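Local atomic coordinates of alpha-fucosidase GH29 (Fusarium graminearum, PDB entry 4PSR), a protein that hydrolyses alpha-L-fucosides as a family 29 glycoside hydrolase, probably releasing the alpha-1,6-linked fucose from the core N-acetylglucosamine of glycoproteins. Residues Y48-Y53 and F179-P184; N138-V143 and D188-K193; R377-Y382 and I405-N410; V415-V420 and V486-F491. One frame throughout, in Å; residues are numbered along the deposited sequence. Where two conformers were deposited one is given.

Interaction 1: Y48-Y53 and F179-P184; sequences YPRNMY and FFQWAP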
# COMPACT_ATOMS: atom_id res chain seq x y z
N TYR A 48 13.22 10.72 -14.94
CA TYR A 48 14.22 11.17 -15.93
C TYR A 48 13.62 11.49 -17.30
O TYR A 48 14.00 12.49 -17.89
CB TYR A 48 15.33 10.15 -16.09
CG TYR A 48 16.48 10.63 -16.95
CD1 TYR A 48 17.57 11.26 -16.38
CD2 TYR A 48 16.49 10.42 -18.32
CE1 TYR A 48 18.64 11.71 -17.15
CE2 TYR A 48 17.54 10.87 -19.09
CZ TYR A 48 18.62 11.48 -18.50
OH TYR A 48 19.69 11.90 -19.26
N PRO A 49 12.67 10.68 -17.82
CA PRO A 49 12.12 11.02 -19.14
C PRO A 49 11.48 12.40 -19.20
O PRO A 49 11.48 13.02 -20.28
CB PRO A 49 11.07 9.92 -19.38
CG PRO A 49 11.48 8.78 -18.48
CD PRO A 49 12.12 9.41 -17.28
N ARG A 50 10.87 12.83 -18.10
CA ARG A 50 10.29 14.18 -18.00
C ARG A 50 11.38 15.23 -17.79
O ARG A 50 11.43 16.26 -18.50
CB ARG A 50 9.32 14.21 -16.82
CG ARG A 50 9.09 15.59 -16.17
CD ARG A 50 8.01 15.47 -15.10
NE ARG A 50 7.74 16.72 -14.37
CZ ARG A 50 6.94 17.66 -14.84
NH1 ARG A 50 6.40 17.56 -16.03
NH2 ARG A 50 6.69 18.73 -14.10
N ASN A 51 12.25 15.00 -16.82
CA ASN A 51 13.19 16.04 -16.40
C ASN A 51 14.37 16.24 -17.36
O ASN A 51 14.99 17.30 -17.32
CB ASN A 51 13.69 15.79 -14.97
CG ASN A 51 12.59 15.82 -13.95
OD1 ASN A 51 12.29 14.80 -13.32
ND2 ASN A 51 11.97 16.98 -13.75
N MET A 52 14.69 15.27 -18.21
CA MET A 52 15.76 15.44 -19.18
C MET A 52 15.47 16.64 -20.11
O MET A 52 16.40 17.19 -20.71
CB MET A 52 15.96 14.16 -20.01
CG MET A 52 14.74 13.71 -20.81
SD MET A 52 15.09 12.38 -21.99
CE MET A 52 15.71 13.31 -23.39
N TYR A 53 14.20 17.00 -20.25
CA TYR A 53 13.79 18.12 -21.09
C TYR A 53 13.61 19.43 -20.32
O TYR A 53 13.43 20.48 -20.93
CB TYR A 53 12.46 17.82 -21.75
CG TYR A 53 12.40 16.66 -22.72
CD1 TYR A 53 12.84 16.78 -24.02
CD2 TYR A 53 11.81 15.45 -22.33
CE1 TYR A 53 12.72 15.74 -24.93
CE2 TYR A 53 11.67 14.41 -23.24
CZ TYR A 53 12.13 14.55 -24.53
OH TYR A 53 11.98 13.52 -25.45
N PHE A 179 3.34 15.20 -17.79
CA PHE A 179 4.66 14.58 -17.60
C PHE A 179 5.67 15.03 -18.63
O PHE A 179 6.80 15.36 -18.29
CB PHE A 179 4.52 13.06 -17.66
CG PHE A 179 5.78 12.29 -17.30
CD1 PHE A 179 6.23 12.23 -16.00
CD2 PHE A 179 6.46 11.58 -18.27
CE1 PHE A 179 7.36 11.49 -15.65
CE2 PHE A 179 7.58 10.82 -17.93
CZ PHE A 179 8.02 10.79 -16.63
N PHE A 180 5.26 15.02 -19.90
CA PHE A 180 6.16 15.37 -20.99
C PHE A 180 5.98 16.84 -21.45
O PHE A 180 6.22 17.17 -22.59
CB PHE A 180 5.94 14.42 -22.17
CG PHE A 180 6.61 13.06 -22.02
CD1 PHE A 180 7.97 12.97 -21.81
CD2 PHE A 180 5.88 11.88 -22.20
CE1 PHE A 180 8.62 11.73 -21.73
CE2 PHE A 180 6.55 10.62 -22.14
CZ PHE A 180 7.89 10.57 -21.92
N GLN A 181 5.60 17.71 -20.53
CA GLN A 181 5.31 19.11 -20.91
C GLN A 181 6.50 19.83 -21.56
O GLN A 181 6.28 20.76 -22.35
CB GLN A 181 4.84 19.91 -19.68
CG GLN A 181 5.88 20.16 -18.63
CD GLN A 181 5.28 20.84 -17.43
OE1 GLN A 181 5.03 20.23 -16.40
NE2 GLN A 181 5.04 22.15 -17.56
N TRP A 182 7.72 19.43 -21.24
CA TRP A 182 8.91 20.11 -21.77
C TRP A 182 9.49 19.48 -23.05
O TRP A 182 10.49 19.98 -23.59
CB TRP A 182 9.99 20.24 -20.70
CG TRP A 182 9.53 21.04 -19.49
CD1 TRP A 182 9.04 22.33 -19.51
CD2 TRP A 182 9.50 20.62 -18.12
NE1 TRP A 182 8.72 22.73 -18.24
CE2 TRP A 182 8.99 21.71 -17.36
CE3 TRP A 182 9.84 19.45 -17.45
CZ2 TRP A 182 8.82 21.65 -15.96
CZ3 TRP A 182 9.67 19.40 -16.04
CH2 TRP A 182 9.14 20.50 -15.33
N ALA A 183 8.92 18.36 -23.50
CA ALA A 183 9.37 17.75 -24.75
C ALA A 183 9.00 18.64 -25.93
O ALA A 183 7.94 19.25 -25.91
CB ALA A 183 8.77 16.36 -24.95
N PRO A 184 9.85 18.68 -26.98
CA PRO A 184 9.47 19.46 -28.16
C PRO A 184 8.17 18.95 -28.76
O PRO A 184 7.86 17.75 -28.75
CB PRO A 184 10.62 19.19 -29.13
CG PRO A 184 11.78 18.75 -28.29
CD PRO A 184 11.17 18.05 -27.11
O HOH W 1 8.76 16.99 -19.76
O HOH W 2 12.05 22.65 -22.71
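R50 reaches from the short helix 48-51 into the loop that follows helix 175-179, in a buried loop-to-helix contact that joins two excursions of the TIM-barrel domain near the bound fucose. R50 grips Q181 end-on: R50 NH1 and NH2 both donate to Q181 OE1, NH1 at 3.0 Å. NH1 also gives a fairly straight bond (164°) to F179 O, approaching from above that carbonyl's plane, while both acceptors lie in the guanidinium plane and so fix its rotation. W182 covers one guanidinium face, its CH2 lying 3.3 Å from R50 NH2. With CG anti to the backbone N (chi1 154°) and the chain extended to NE, R50 passes over F179, and its CB sits 3.6 Å from the F179 ring centroid in a CH-pi contact. At the other end of the contact, A183 CA lies over a face of the Y53 ring, 3.8 Å from its centroid, and P184 CD meets Y53 CE1 at 3.5 Å. Water 1 joins the two backbones, donating to R50 O and F179 O and accepting from W182 N, which lies in the type I turn F180-A183. F180 CE1 touches P49 CB at 3.8 Å. Beyond the two segments, F179 meets the rings of W47 and H127, both neighbours of the fucose, Y53 OH bonds to Y75 N, and helix 58-66 packs on Y48, N51 and M52.

Interaction 2: N138-V143 and D188-K193; sequences NEWNPV and DTSLQK
E139 divides its carboxylate between two residues of helix 189-195. E139 OE1 takes K193 NZ at 2.9 Å on its syn lone pair, a salt bridge, and E139 OE2 accepts from S190 OG at 2.6 Å on its anti lone pair. E139 and K193 come from opposite directions; the glutamate bends at chi2 (-87°) and the lysine at chi3, which brings the charges together at a partly exposed margin where water 3 donates to E139 OE2. Next to this pair, W140 offers its indole N-H to the helix backbone: NE1 donates to S190 O at 2.8 Å, from well above the carbonyl plane. Farther along the indole, W140 CZ2 packs against L191 CD1 at 4.0 Å. The aliphatic part of K193 slides past N138, with CD 3.5 Å from N138 OD1. That same OD1 accepts from W140 N in an Asx turn, setting the backbone that presents the indole, while N138 ND2 is held by S131 and G129. On the helical side, D188 is the N-cap residue: in the conformer given, its OD1 accepts from L191 N at 3.1 Å and more weakly from S190 N, capping the turn that carries S190. K193 NZ has a further acceptor in V137 O. The loop 138-143, between strand 119-125 and helix 151-161, thus meets the start of helix 189-195, with helix 76-80 packed on W140 and L191 and helix 200-218 touching N138 and K193.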
# COMPACT_ATOMS: atom_id res chain seq x y z
N ASN A 138 -0.68 0.45 -28.65
CA ASN A 138 0.50 1.29 -28.46
C ASN A 138 1.74 0.59 -29.00
O ASN A 138 2.24 -0.36 -28.40
CB ASN A 138 0.69 1.66 -26.98
CG ASN A 138 1.90 2.53 -26.76
OD1 ASN A 138 2.41 3.14 -27.71
ND2 ASN A 138 2.36 2.61 -25.53
N GLU A 139 2.24 1.08 -30.13
CA GLU A 139 3.45 0.53 -30.76
C GLU A 139 4.72 0.73 -29.94
O GLU A 139 5.75 0.05 -30.17
CB GLU A 139 3.68 1.13 -32.15
CG GLU A 139 3.90 2.67 -32.20
CD GLU A 139 2.64 3.49 -32.30
OE1 GLU A 139 1.53 3.02 -31.95
OE2 GLU A 139 2.78 4.66 -32.75
N TRP A 140 4.66 1.63 -28.96
CA TRP A 140 5.79 1.89 -28.09
C TRP A 140 5.83 0.82 -27.02
O TRP A 140 5.29 0.98 -25.92
CB TRP A 140 5.70 3.31 -27.50
CG TRP A 140 5.81 4.36 -28.59
CD1 TRP A 140 4.77 4.98 -29.23
CD2 TRP A 140 7.01 4.88 -29.17
NE1 TRP A 140 5.26 5.86 -30.17
CE2 TRP A 140 6.62 5.81 -30.16
CE3 TRP A 140 8.37 4.65 -28.94
CZ2 TRP A 140 7.55 6.52 -30.91
CZ3 TRP A 140 9.28 5.36 -29.67
CH2 TRP A 140 8.86 6.29 -30.66
N ASN A 141 6.46 -0.30 -27.36
CA ASN A 141 6.44 -1.47 -26.49
C ASN A 141 7.70 -2.31 -26.74
O ASN A 141 8.37 -2.16 -27.79
CB ASN A 141 5.11 -2.25 -26.66
CG ASN A 141 5.04 -3.05 -27.95
OD1 ASN A 141 5.89 -3.90 -28.20
ND2 ASN A 141 4.01 -2.81 -28.73
N PRO A 142 8.05 -3.20 -25.81
CA PRO A 142 9.31 -3.94 -25.85
C PRO A 142 9.27 -5.19 -26.74
O PRO A 142 10.28 -5.87 -26.81
CB PRO A 142 9.55 -4.30 -24.39
CG PRO A 142 8.16 -4.46 -23.83
CD PRO A 142 7.43 -3.29 -24.48
N VAL A 143 8.16 -5.45 -27.39
CA VAL A 143 8.10 -6.49 -28.42
C VAL A 143 8.51 -5.87 -29.75
O VAL A 143 9.35 -6.42 -30.48
CB VAL A 143 6.69 -7.12 -28.53
CG1 VAL A 143 6.60 -8.10 -29.70
CG2 VAL A 143 6.31 -7.82 -27.23
N ASP A 188 5.05 14.09 -35.91
CA ASP A 188 5.12 12.63 -36.07
C ASP A 188 4.03 12.01 -35.19
O ASP A 188 4.18 12.00 -33.96
CB ASP A 188 6.52 12.16 -35.63
CG ASP A 188 6.72 10.63 -35.67
OD1 ASP A 188 5.75 9.85 -35.60
OD2 ASP A 188 7.91 10.21 -35.73
N THR A 189 2.97 11.47 -35.79
CA THR A 189 1.84 11.01 -35.01
C THR A 189 2.21 9.84 -34.10
O THR A 189 1.63 9.69 -33.02
CB THR A 189 0.65 10.64 -35.90
OG1 THR A 189 1.02 9.59 -36.78
CG2 THR A 189 0.20 11.83 -36.74
N SER A 190 3.18 9.02 -34.49
CA SER A 190 3.60 7.93 -33.62
C SER A 190 4.30 8.50 -32.39
O SER A 190 3.99 8.12 -31.25
CB SER A 190 4.53 6.96 -34.35
OG SER A 190 4.96 5.96 -33.44
N LEU A 191 5.22 9.43 -32.60
CA LEU A 191 5.91 10.06 -31.50
C LEU A 191 4.95 10.84 -30.58
O LEU A 191 5.15 10.87 -29.37
CB LEU A 191 7.05 10.95 -32.00
CG LEU A 191 8.03 11.45 -30.93
CD1 LEU A 191 8.67 10.32 -30.13
CD2 LEU A 191 9.09 12.34 -31.58
N GLN A 192 3.92 11.44 -31.14
CA GLN A 192 2.90 12.09 -30.33
C GLN A 192 2.29 11.12 -29.33
O GLN A 192 1.98 11.50 -28.20
CB GLN A 192 1.80 12.68 -31.19
CG GLN A 192 2.17 13.93 -32.00
CD GLN A 192 1.03 14.38 -32.89
OE1 GLN A 192 0.00 13.71 -32.99
NE2 GLN A 192 1.21 15.51 -33.55
N LYS A 193 2.09 9.87 -29.74
CA LYS A 193 1.51 8.88 -28.84
C LYS A 193 2.45 8.62 -27.65
O LYS A 193 1.99 8.56 -26.50
CB LYS A 193 1.21 7.57 -29.56
CG LYS A 193 0.53 6.52 -28.67
CD LYS A 193 0.22 5.23 -29.44
CE LYS A 193 -0.86 5.42 -30.50
NZ LYS A 193 -1.01 4.15 -31.27
O HOH W 3 0.56 5.60 -34.01

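Interaction 3: R377-Y382 and I405-N410; sequences RAWDIY and IRFTRN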
# COMPACT_ATOMS: atom_id res chain seq x y z
N ARG A 377 -6.38 -9.16 11.28
CA ARG A 377 -7.02 -7.88 11.09
C ARG A 377 -6.53 -6.93 12.18
O ARG A 377 -6.07 -7.33 13.27
CB ARG A 377 -8.54 -8.02 11.18
CG ARG A 377 -9.19 -8.90 10.11
CD ARG A 377 -9.05 -8.27 8.73
NE ARG A 377 -9.70 -9.08 7.68
CZ ARG A 377 -9.10 -10.04 6.99
NH1 ARG A 377 -7.83 -10.36 7.16
NH2 ARG A 377 -9.78 -10.72 6.07
N ALA A 378 -6.67 -5.64 11.92
CA ALA A 378 -6.32 -4.63 12.87
C ALA A 378 -7.19 -4.73 14.11
O ALA A 378 -8.36 -5.16 14.05
CB ALA A 378 -6.49 -3.25 12.22
N TRP A 379 -6.63 -4.34 15.24
CA TRP A 379 -7.38 -4.19 16.49
C TRP A 379 -8.09 -2.83 16.41
O TRP A 379 -8.20 -2.28 15.33
CB TRP A 379 -6.42 -4.26 17.66
CG TRP A 379 -7.05 -4.57 18.99
CD1 TRP A 379 -8.20 -5.27 19.21
CD2 TRP A 379 -6.54 -4.21 20.28
NE1 TRP A 379 -8.44 -5.37 20.57
CE2 TRP A 379 -7.44 -4.71 21.24
CE3 TRP A 379 -5.43 -3.48 20.70
CZ2 TRP A 379 -7.25 -4.52 22.60
CZ3 TRP A 379 -5.23 -3.32 22.07
CH2 TRP A 379 -6.15 -3.84 23.00
N ASP A 380 -8.57 -2.27 17.53
CA ASP A 380 -9.12 -0.91 17.46
C ASP A 380 -8.08 0.14 17.80
O ASP A 380 -8.34 1.32 17.66
CB ASP A 380 -10.38 -0.72 18.31
CG ASP A 380 -11.58 -1.54 17.79
OD1 ASP A 380 -11.83 -1.59 16.56
OD2 ASP A 380 -12.25 -2.17 18.62
N ILE A 381 -6.92 -0.30 18.29
CA ILE A 381 -5.80 0.58 18.59
C ILE A 381 -4.59 -0.04 17.89
O ILE A 381 -4.38 -1.24 18.01
CB ILE A 381 -5.57 0.64 20.12
CG1 ILE A 381 -6.78 1.29 20.82
CG2 ILE A 381 -4.28 1.41 20.44
CD1 ILE A 381 -6.78 1.11 22.33
N TYR A 382 -3.84 0.74 17.11
CA TYR A 382 -2.82 0.12 16.25
C TYR A 382 -1.53 -0.26 16.99
O TYR A 382 -0.83 -1.17 16.59
CB TYR A 382 -2.46 0.97 15.02
CG TYR A 382 -1.72 2.21 15.33
CD1 TYR A 382 -0.35 2.20 15.46
CD2 TYR A 382 -2.40 3.41 15.47
CE1 TYR A 382 0.35 3.39 15.76
CE2 TYR A 382 -1.74 4.56 15.75
CZ TYR A 382 -0.39 4.55 15.89
OH TYR A 382 0.25 5.73 16.17
N ILE A 405 5.27 -1.16 20.41
CA ILE A 405 4.49 -2.33 20.04
C ILE A 405 3.43 -2.01 19.00
O ILE A 405 2.90 -0.89 18.92
CB ILE A 405 3.83 -3.03 21.26
CG1 ILE A 405 2.97 -2.05 22.06
CG2 ILE A 405 4.90 -3.68 22.13
CD1 ILE A 405 2.23 -2.67 23.23
N ARG A 406 3.14 -3.01 18.17
CA ARG A 406 2.07 -2.95 17.17
C ARG A 406 1.14 -4.15 17.38
O ARG A 406 1.59 -5.27 17.66
CB ARG A 406 2.63 -2.96 15.75
CG ARG A 406 3.49 -1.73 15.42
CD ARG A 406 2.66 -0.46 15.44
NE ARG A 406 3.41 0.74 15.07
CZ ARG A 406 4.11 1.48 15.92
NH1 ARG A 406 4.20 1.18 17.20
NH2 ARG A 406 4.73 2.56 15.47
N PHE A 407 -0.15 -3.91 17.26
CA PHE A 407 -1.16 -4.93 17.53
C PHE A 407 -1.75 -5.49 16.23
O PHE A 407 -1.97 -4.75 15.26
CB PHE A 407 -2.31 -4.31 18.32
CG PHE A 407 -1.92 -3.76 19.67
CD1 PHE A 407 -1.50 -4.61 20.70
CD2 PHE A 407 -2.03 -2.42 19.92
CE1 PHE A 407 -1.18 -4.09 21.95
CE2 PHE A 407 -1.70 -1.89 21.18
CZ PHE A 407 -1.29 -2.74 22.19
N THR A 408 -2.08 -6.77 16.24
CA THR A 408 -2.94 -7.37 15.21
C THR A 408 -3.80 -8.41 15.95
O THR A 408 -3.47 -8.78 17.08
CB THR A 408 -2.15 -8.07 14.10
OG1 THR A 408 -1.20 -8.97 14.70
CG2 THR A 408 -1.42 -7.07 13.19
N ARG A 409 -4.89 -8.86 15.35
CA ARG A 409 -5.74 -9.85 16.03
C ARG A 409 -6.26 -10.88 15.05
O ARG A 409 -6.23 -10.66 13.84
CB ARG A 409 -6.83 -9.19 16.87
CG ARG A 409 -7.68 -8.15 16.17
CD ARG A 409 -8.85 -8.78 15.54
NE ARG A 409 -9.70 -7.86 14.78
CZ ARG A 409 -10.74 -8.28 14.08
NH1 ARG A 409 -11.04 -9.57 14.07
NH2 ARG A 409 -11.47 -7.43 13.37
N ASN A 410 -6.70 -12.03 15.55
CA ASN A 410 -7.23 -13.06 14.64
C ASN A 410 -8.67 -12.77 14.23
O ASN A 410 -9.35 -11.93 14.80
CB ASN A 410 -7.04 -14.47 15.24
CG ASN A 410 -7.89 -14.73 16.46
OD1 ASN A 410 -8.57 -13.85 16.98
ND2 ASN A 410 -7.83 -15.98 16.95
O HOH W 4 -10.12 -4.68 12.03
O HOH W 5 -4.15 -3.04 15.13
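R377 and R409 form a single antiparallel bridge of the hydrogen-bonded kind, R409 N donating to R377 O at 2.8 Å and R377 N to R409 O at 3.0 Å. Farther along, F407 N gives a nearly straight bond (172°) to Y382 O at 2.9 Å, and R406 CA adds a CA-H...O contact to the same oxygen. Between these points the chain 378-381 loops away from strand 405-409, and water 5 bridges the gap, accepting from W379 N and probably donating to F407 O. A378 O is served twice: R409 NE donates to it at 3.1 Å, from above the carbonyl plane, and water 4 donates as well. R409 folds back through a bend at chi2 (90°), which lays the guanidinium face over R377 CB, R409 CZ lying 3.6 Å from it, and lets NH1 reach N410 O. R377 turns its own guanidinium away, to salt bridges with E22 and D26. R406 NH1 donates to I405 O, while NE pairs with D331 and NH2 with N387 O; Y382 meets one face of this guanidinium, and its OH bonds to Q388. Within the loop, the edge of W379 points at the face of F407, a T-shaped pair with the centroids of the W379 six-membered ring and the F407 ring 4.8 Å apart. After helix 353-369 the chain thus runs beside strand 405-409 and leads into strand 383-384, outermost in the antiparallel sheet of the C-terminal beta domain.

Interaction 4: V415-V420 and V486-F491; sequences VLYVTV and VLKLTF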
# COMPACT_ATOMS: atom_id res chain seq x y z
N VAL A 415 -7.71 -13.74 19.93
CA VAL A 415 -6.25 -13.74 20.08
C VAL A 415 -5.71 -12.36 19.66
O VAL A 415 -6.01 -11.86 18.56
CB VAL A 415 -5.56 -14.82 19.24
CG1 VAL A 415 -4.06 -14.66 19.33
CG2 VAL A 415 -5.96 -16.23 19.72
N LEU A 416 -4.97 -11.74 20.56
CA LEU A 416 -4.28 -10.48 20.28
C LEU A 416 -2.80 -10.76 20.16
O LEU A 416 -2.19 -11.34 21.07
CB LEU A 416 -4.53 -9.48 21.40
CG LEU A 416 -3.98 -8.04 21.26
CD1 LEU A 416 -4.68 -7.27 20.10
CD2 LEU A 416 -4.09 -7.29 22.59
N TYR A 417 -2.21 -10.36 19.03
CA TYR A 417 -0.77 -10.42 18.82
C TYR A 417 -0.17 -9.07 19.17
O TYR A 417 -0.64 -8.03 18.68
CB TYR A 417 -0.45 -10.79 17.38
CG TYR A 417 -0.98 -12.16 16.99
CD1 TYR A 417 -0.31 -13.32 17.37
CD2 TYR A 417 -2.19 -12.29 16.32
CE1 TYR A 417 -0.80 -14.55 17.06
CE2 TYR A 417 -2.70 -13.54 16.03
CZ TYR A 417 -2.00 -14.66 16.38
OH TYR A 417 -2.52 -15.92 16.09
N VAL A 418 0.81 -9.10 20.05
CA VAL A 418 1.53 -7.92 20.51
C VAL A 418 2.95 -8.05 20.02
O VAL A 418 3.73 -8.86 20.54
CB VAL A 418 1.53 -7.82 22.03
CG1 VAL A 418 2.34 -6.59 22.47
CG2 VAL A 418 0.10 -7.78 22.55
N THR A 419 3.28 -7.27 19.00
CA THR A 419 4.57 -7.38 18.36
C THR A 419 5.45 -6.23 18.82
O THR A 419 5.11 -5.07 18.64
CB THR A 419 4.46 -7.42 16.80
OG1 THR A 419 3.72 -8.58 16.38
CG2 THR A 419 5.82 -7.50 16.17
N VAL A 420 6.58 -6.56 19.45
CA VAL A 420 7.49 -5.58 20.03
C VAL A 420 8.69 -5.43 19.09
O VAL A 420 9.22 -6.40 18.59
CB VAL A 420 7.91 -5.95 21.50
CG1 VAL A 420 8.71 -7.25 21.56
CG2 VAL A 420 8.65 -4.81 22.19
N VAL A 486 7.20 -11.47 18.90
CA VAL A 486 5.75 -11.54 18.96
C VAL A 486 5.23 -12.28 20.18
O VAL A 486 5.56 -13.46 20.39
CB VAL A 486 5.16 -12.23 17.69
CG1 VAL A 486 3.64 -12.22 17.71
CG2 VAL A 486 5.65 -11.59 16.40
N LEU A 487 4.38 -11.61 20.93
CA LEU A 487 3.60 -12.23 22.00
C LEU A 487 2.20 -12.55 21.49
O LEU A 487 1.59 -11.77 20.74
CB LEU A 487 3.50 -11.30 23.20
CG LEU A 487 4.81 -11.04 23.96
CD1 LEU A 487 4.73 -9.82 24.81
CD2 LEU A 487 5.18 -12.26 24.82
N LYS A 488 1.67 -13.69 21.94
CA LYS A 488 0.33 -14.14 21.54
C LYS A 488 -0.50 -14.27 22.79
O LYS A 488 -0.15 -15.06 23.69
CB LYS A 488 0.42 -15.48 20.81
CG LYS A 488 -0.91 -16.12 20.45
CD LYS A 488 -0.69 -17.43 19.72
CE LYS A 488 -1.99 -18.06 19.29
NZ LYS A 488 -1.74 -19.33 18.57
N LEU A 489 -1.58 -13.50 22.88
CA LEU A 489 -2.44 -13.46 24.06
C LEU A 489 -3.79 -14.05 23.69
O LEU A 489 -4.48 -13.55 22.83
CB LEU A 489 -2.63 -12.03 24.57
CG LEU A 489 -1.51 -11.35 25.38
CD1 LEU A 489 -0.25 -11.22 24.56
CD2 LEU A 489 -1.94 -9.98 25.83
N THR A 490 -4.15 -15.16 24.33
CA THR A 490 -5.41 -15.84 24.05
C THR A 490 -6.41 -15.58 25.16
O THR A 490 -6.09 -15.73 26.34
CB THR A 490 -5.19 -17.34 23.88
OG1 THR A 490 -4.24 -17.60 22.83
CG2 THR A 490 -6.52 -18.03 23.55
N PHE A 491 -7.61 -15.18 24.76
CA PHE A 491 -8.66 -14.84 25.69
C PHE A 491 -9.81 -15.82 25.53
O PHE A 491 -10.03 -16.36 24.44
CB PHE A 491 -9.17 -13.42 25.42
CG PHE A 491 -8.18 -12.34 25.73
CD1 PHE A 491 -8.14 -11.76 26.98
CD2 PHE A 491 -7.28 -11.89 24.76
CE1 PHE A 491 -7.23 -10.75 27.27
CE2 PHE A 491 -6.39 -10.88 25.05
CZ PHE A 491 -6.35 -10.32 26.30
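Backbone bonds pair V415-V420 with V486-F491 as neighbouring antiparallel strands, their axes 4.6 Å apart at closest approach. L416 and L489 exchange N-H and C=O in both directions, as do V418 and L487, all four bonds being 2.9 Å from N to O; V415, Y417 and T419 face T490, K488 and V486 in the non-hydrogen-bonded pairs. CA-H...O contacts supplement them, Y417 CA lying 3.3 Å from L487 O. The two strands are the central pair of the six-stranded antiparallel sheet of the C-terminal domain, with strand 405-409 beyond one and strand 445-451 beyond the other. Apolar packing on the L416, V418, L487 and L489 face joins V418 CG2 to L489 CD1 at 4.0 Å, and the ring edge of F491 reaches L416 CB; strand 471-474 covers L487 and L489. On the other face, the fully extended K488 runs alongside Y417, both pointing the same way, with K488 CG 3.7 Å from Y417 CE1 and 3.6 Å from V415 CG1. V415 CG1 itself lies over a face of the Y417 ring, toward its rim. Polar ends on this face converge on E371, whose OE2 takes a salt bridge from K488 NZ and a hydrogen bond with Y417 OH.

Overall arrangement
Interactions 1 and 2 belong to the barrel domain and interactions 3 and 4 lie on the opposite side of the chain's centre, with the centres of interactions 1 and 4 about 51 Å apart. The first two interlock along the sequence: residues 179-184 and 188-193 follow one another in the chain and dock on different partners. Interaction 1 is buried and rich in aromatic rings around one arginine, whereas interaction 2 is partly exposed and relies on a salt bridge and on hydroxyl and indole hydrogen bonds. Interactions 3 and 4 share a sheet, since T408 O and Y417 N, 2.8 Å apart, link strand 405-409 to 415-420. Both are buried, but interaction 4 is regular strand pairing and interaction 3 an interrupted one, where waters and an arginine side chain serve the backbone between direct bonds.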